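Local coordinates for glycosyl hydrolases family 2, sugar binding domain protein (Bacteroides uniformis str. 3978 T3 ii, PDB 6D1P) that probably hydrolyses O-glycosidic bonds as a gut bacterial beta-glucuronidase of glycoside hydrolase family 2, at residues D41-P51 against R157-R167. Sequence-based numbering, arbitrary orientation.
With NA (sodium ion), chain L.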
loop_
_atom_site.group_PDB
_atom_site.type_symbol
_atom_site.label_atom_id
_atom_site.label_comp_id
_atom_site.label_asym_id
_atom_site.label_seq_id
_atom_site.Cartn_x
_atom_site.Cartn_y
_atom_site.Cartn_z
ATOM N N ASP A 41 2.880 2.166 9.534
ATOM C CA ASP A 41 3.428 2.359 10.857
ATOM C C ASP A 41 3.944 3.782 10.953
ATOM O O ASP A 41 4.288 4.403 9.944
ATOM C CB ASP A 41 4.561 1.369 11.122
ATOM C CG ASP A 41 4.665 0.952 12.596
ATOM O OD1 ASP A 41 3.780 1.292 13.416
ATOM O OD2 ASP A 41 5.655 0.275 12.939
ATOM N N MET A 42 4.000 4.301 12.168
ATOM C CA MET A 42 4.634 5.586 12.377
ATOM C C MET A 42 5.962 5.372 13.090
ATOM O O MET A 42 6.259 4.278 13.573
ATOM C CB MET A 42 3.697 6.515 13.143
ATOM C CG MET A 42 2.432 6.774 12.349
ATOM S SD MET A 42 2.775 7.750 10.857
ATOM C CE MET A 42 3.051 9.371 11.603
ATOM N N GLY A 43 6.774 6.432 13.137
ATOM C CA GLY A 43 8.140 6.288 13.596
ATOM C C GLY A 43 8.298 6.101 15.087
ATOM O O GLY A 43 9.364 5.666 15.533
ATOM N N SER A 44 7.275 6.442 15.864
ATOM C CA SER A 44 7.245 6.273 17.314
ATOM C C SER A 44 5.894 6.785 17.774
ATOM O O SER A 44 5.197 7.473 17.021
ATOM C CB SER A 44 8.358 7.044 18.023
ATOM O OG SER A 44 8.179 8.436 17.841
ATOM N N ILE A 45 5.522 6.447 19.014
ATOM C CA ILE A 45 4.263 6.973 19.536
ATOM C C ILE A 45 4.356 8.487 19.684
ATOM O O ILE A 45 3.350 9.200 19.545
ATOM C CB ILE A 45 3.879 6.277 20.859
ATOM C CG1 ILE A 45 2.528 6.777 21.362
ATOM C CG2 ILE A 45 4.929 6.503 21.938
ATOM C CD1 ILE A 45 1.411 6.675 20.355
ATOM N N TRP A 46 5.568 9.010 19.927
ATOM C CA TRP A 46 5.738 10.459 19.962
ATOM C C TRP A 46 5.364 11.079 18.625
ATOM O O TRP A 46 4.649 12.090 18.579
ATOM C CB TRP A 46 7.170 10.829 20.342
ATOM C CG TRP A 46 7.457 12.296 20.154
ATOM C CD1 TRP A 46 8.395 12.850 19.328
ATOM C CD2 TRP A 46 6.766 13.396 20.769
ATOM N NE1 TRP A 46 8.337 14.228 19.396
ATOM C CE2 TRP A 46 7.351 14.586 20.277
ATOM C CE3 TRP A 46 5.718 13.490 21.693
ATOM C CZ2 TRP A 46 6.925 15.853 20.680
ATOM C CZ3 TRP A 46 5.293 14.744 22.089
ATOM C CH2 TRP A 46 5.896 15.917 21.579
ATOM N N GLU A 47 5.823 10.473 17.526
ATOM C CA GLU A 47 5.498 10.995 16.205
ATOM C C GLU A 47 3.990 11.004 15.958
ATOM O O GLU A 47 3.487 11.844 15.199
ATOM C CB GLU A 47 6.217 10.180 15.130
ATOM C CG GLU A 47 6.420 10.965 13.842
ATOM C CD GLU A 47 6.926 10.112 12.693
ATOM O OE1 GLU A 47 6.321 9.039 12.427
ATOM O OE2 GLU A 47 7.928 10.522 12.051
ATOM N N VAL A 48 3.254 10.093 16.593
ATOM C CA VAL A 48 1.799 10.095 16.461
ATOM C C VAL A 48 1.201 11.231 17.271
ATOM O O VAL A 48 0.199 11.835 16.871
ATOM C CB VAL A 48 1.233 8.730 16.902
ATOM C CG1 VAL A 48 -0.317 8.742 16.982
ATOM C CG2 VAL A 48 1.730 7.629 15.980
ATOM N N MET A 49 1.807 11.534 18.408
ATOM C CA MET A 49 1.251 12.461 19.381
ATOM C C MET A 49 1.771 13.885 19.223
ATOM O O MET A 49 1.158 14.810 19.762
ATOM C CB MET A 49 1.565 11.951 20.796
ATOM C CG MET A 49 0.798 10.678 21.177
ATOM S SD MET A 49 -0.937 11.089 21.260
ATOM C CE MET A 49 -1.725 9.497 21.510
ATOM N N ARG A 50 2.864 14.087 18.490
ATOM C CA ARG A 50 3.539 15.377 18.493
ATOM C C ARG A 50 2.662 16.461 17.862
ATOM O O ARG A 50 1.771 16.168 17.064
ATOM C CB ARG A 50 4.875 15.269 17.763
ATOM C CG ARG A 50 4.788 15.245 16.249
ATOM C CD ARG A 50 6.193 15.239 15.675
ATOM N NE ARG A 50 6.246 14.737 14.307
ATOM C CZ ARG A 50 7.381 14.501 13.671
ATOM N NH1 ARG A 50 8.531 14.733 14.285
ATOM N NH2 ARG A 50 7.373 14.030 12.435
ATOM N N PRO A 51 2.896 17.727 18.215
ATOM C CA PRO A 51 2.047 18.815 17.720
ATOM C C PRO A 51 2.516 19.370 16.381
ATOM O O PRO A 51 3.657 19.181 15.959
ATOM C CB PRO A 51 2.187 19.874 18.817
ATOM C CG PRO A 51 3.588 19.679 19.308
ATOM C CD PRO A 51 3.912 18.217 19.166
ATOM N N ARG A 157 -2.576 22.197 25.874
ATOM C CA ARG A 157 -2.593 21.809 24.468
ATOM C C ARG A 157 -3.893 21.155 24.034
ATOM O O ARG A 157 -4.379 21.426 22.936
ATOM C CB ARG A 157 -1.444 20.849 24.165
ATOM C CG ARG A 157 -1.682 20.055 22.910
ATOM C CD ARG A 157 -0.407 19.542 22.346
ATOM N NE ARG A 157 -0.682 18.729 21.175
ATOM C CZ ARG A 157 0.132 17.782 20.726
ATOM N NH1 ARG A 157 1.276 17.527 21.365
ATOM N NH2 ARG A 157 -0.209 17.083 19.651
ATOM N N PHE A 158 -4.457 20.282 24.857
ATOM C CA PHE A 158 -5.641 19.538 24.467
ATOM C C PHE A 158 -6.899 20.036 25.148
ATOM O O PHE A 158 -7.989 19.537 24.849
ATOM C CB PHE A 158 -5.435 18.049 24.745
ATOM C CG PHE A 158 -4.188 17.488 24.107
ATOM C CD1 PHE A 158 -3.034 17.306 24.850
ATOM C CD2 PHE A 158 -4.169 17.163 22.758
ATOM C CE1 PHE A 158 -1.885 16.796 24.268
ATOM C CE2 PHE A 158 -3.025 16.650 22.169
ATOM C CZ PHE A 158 -1.882 16.462 22.928
ATOM N N GLY A 159 -6.778 21.019 26.034
ATOM C CA GLY A 159 -7.937 21.612 26.658
ATOM C C GLY A 159 -8.717 20.600 27.463
ATOM O O GLY A 159 -9.944 20.507 27.344
ATOM N N GLY A 160 -7.999 19.814 28.262
ATOM C CA GLY A 160 -8.613 18.859 29.145
ATOM C C GLY A 160 -9.043 17.549 28.517
ATOM O O GLY A 160 -9.393 16.626 29.258
ATOM N N LYS A 161 -9.043 17.428 27.188
ATOM C CA LYS A 161 -9.382 16.157 26.556
ATOM C C LYS A 161 -8.169 15.224 26.557
ATOM O O LYS A 161 -7.044 15.631 26.859
ATOM C CB LYS A 161 -9.902 16.388 25.139
ATOM C CG LYS A 161 -11.204 17.171 25.113
ATOM C CD LYS A 161 -11.518 17.744 23.737
ATOM C CE LYS A 161 -12.438 16.838 22.930
ATOM N NZ LYS A 161 -13.131 17.601 21.846
ATOM N N ILE A 162 -8.401 13.960 26.233
ATOM C CA ILE A 162 -7.395 12.910 26.371
ATOM C C ILE A 162 -7.031 12.391 24.986
ATOM O O ILE A 162 -7.922 11.997 24.232
ATOM C CB ILE A 162 -7.873 11.753 27.265
ATOM C CG1 ILE A 162 -8.427 12.298 28.584
ATOM C CG2 ILE A 162 -6.729 10.799 27.555
ATOM C CD1 ILE A 162 -7.439 13.135 29.357
ATOM N N PRO A 163 -5.748 12.346 24.623
ATOM C CA PRO A 163 -5.370 11.783 23.321
ATOM C C PRO A 163 -5.206 10.268 23.351
ATOM O O PRO A 163 -4.487 9.704 24.189
ATOM C CB PRO A 163 -4.039 12.491 23.004
ATOM C CG PRO A 163 -3.598 13.175 24.302
ATOM C CD PRO A 163 -4.567 12.769 25.389
ATOM N N ILE A 164 -5.887 9.608 22.420
ATOM C CA ILE A 164 -5.914 8.156 22.299
ATOM C C ILE A 164 -5.305 7.780 20.953
ATOM O O ILE A 164 -5.614 8.398 19.930
ATOM C CB ILE A 164 -7.356 7.626 22.416
ATOM C CG1 ILE A 164 -7.907 7.941 23.800
ATOM C CG2 ILE A 164 -7.436 6.112 22.153
ATOM C CD1 ILE A 164 -7.071 7.358 24.913
ATOM N N ALA A 165 -4.444 6.774 20.946
ATOM C CA ALA A 165 -3.980 6.203 19.695
ATOM C C ALA A 165 -4.015 4.692 19.803
ATOM O O ALA A 165 -3.753 4.125 20.871
ATOM C CB ALA A 165 -2.567 6.677 19.319
ATOM N N ILE A 166 -4.352 4.045 18.691
ATOM C CA ILE A 166 -4.466 2.596 18.633
ATOM C C ILE A 166 -3.770 2.113 17.377
ATOM O O ILE A 166 -4.107 2.554 16.271
ATOM C CB ILE A 166 -5.926 2.136 18.636
ATOM C CG1 ILE A 166 -6.630 2.703 19.860
ATOM C CG2 ILE A 166 -5.969 0.617 18.647
ATOM C CD1 ILE A 166 -8.104 2.554 19.818
ATOM N N ARG A 167 -2.813 1.202 17.547
ATOM C CA ARG A 167 -2.094 0.589 16.438
ATOM C C ARG A 167 -2.699 -0.786 16.184
ATOM O O ARG A 167 -2.751 -1.616 17.097
ATOM C CB ARG A 167 -0.603 0.481 16.758
ATOM C CG ARG A 167 0.279 -0.111 15.653
ATOM C CD ARG A 167 1.730 -0.291 16.154
ATOM N NE ARG A 167 2.689 -0.689 15.118
ATOM C CZ ARG A 167 2.892 -1.944 14.725
ATOM N NH1 ARG A 167 2.186 -2.943 15.256
ATOM N NH2 ARG A 167 3.789 -2.211 13.793
HETATM NA NA NA L . 10.526 9.481 18.614
HETATM O O HOH W 1 10.667 8.818 20.965
#
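Met-49, Val-48 and Ile-45 set one side of helix 45-49 against strand 162-167, in the jelly-roll-like sugar-binding domain of the family 2 fold; the two axes approach to 9.9 Å at 131°. The apolar group centres on Ala-165, whose CB lies 3.7 Å from Met-49 CE and 3.8 Å from Val-48 CG1. A bend at chi2 turns the Met-49 thioether toward the strand, where SD also meets Pro-163 CB at 3.8 Å, the two side chains crossing at about a right angle.

Polar contacts close both ends. Arg-167, extended from CG to NE, gives NE to Asp-41 OD1 (2.8 Å, 160°) and, weakly, NH2 to OD2; the aspartate lies at the guanidinium edge, but its carboxylate plane is turned 66° away, and Trp-91 NE1 also binds OD1. At the helix C-terminus Arg-157 NH2 donates to Met-49 O (2.7 Å) in a bent bond, tilted from the carbonyl plane, with a weak second bond from NH1. Pro-51 CB sits 3.5 Å above the centre of that guanidinium; Phe-158 CZ lies over the rim of the opposite face. With an alanine in place of Arg-157, the Met-49 carbonyl would probably lose both donors and Pro-51 its flat support.

Ser-44 OG caps Glu-47 N and binds sodium with Asp-434 of the second subunit; this chemistry implies an apolar seam between helix and strand, bounded by a salt bridge at one end and an arginine-carbonyl hydrogen bond at the other, the helix also serving the dimer interface.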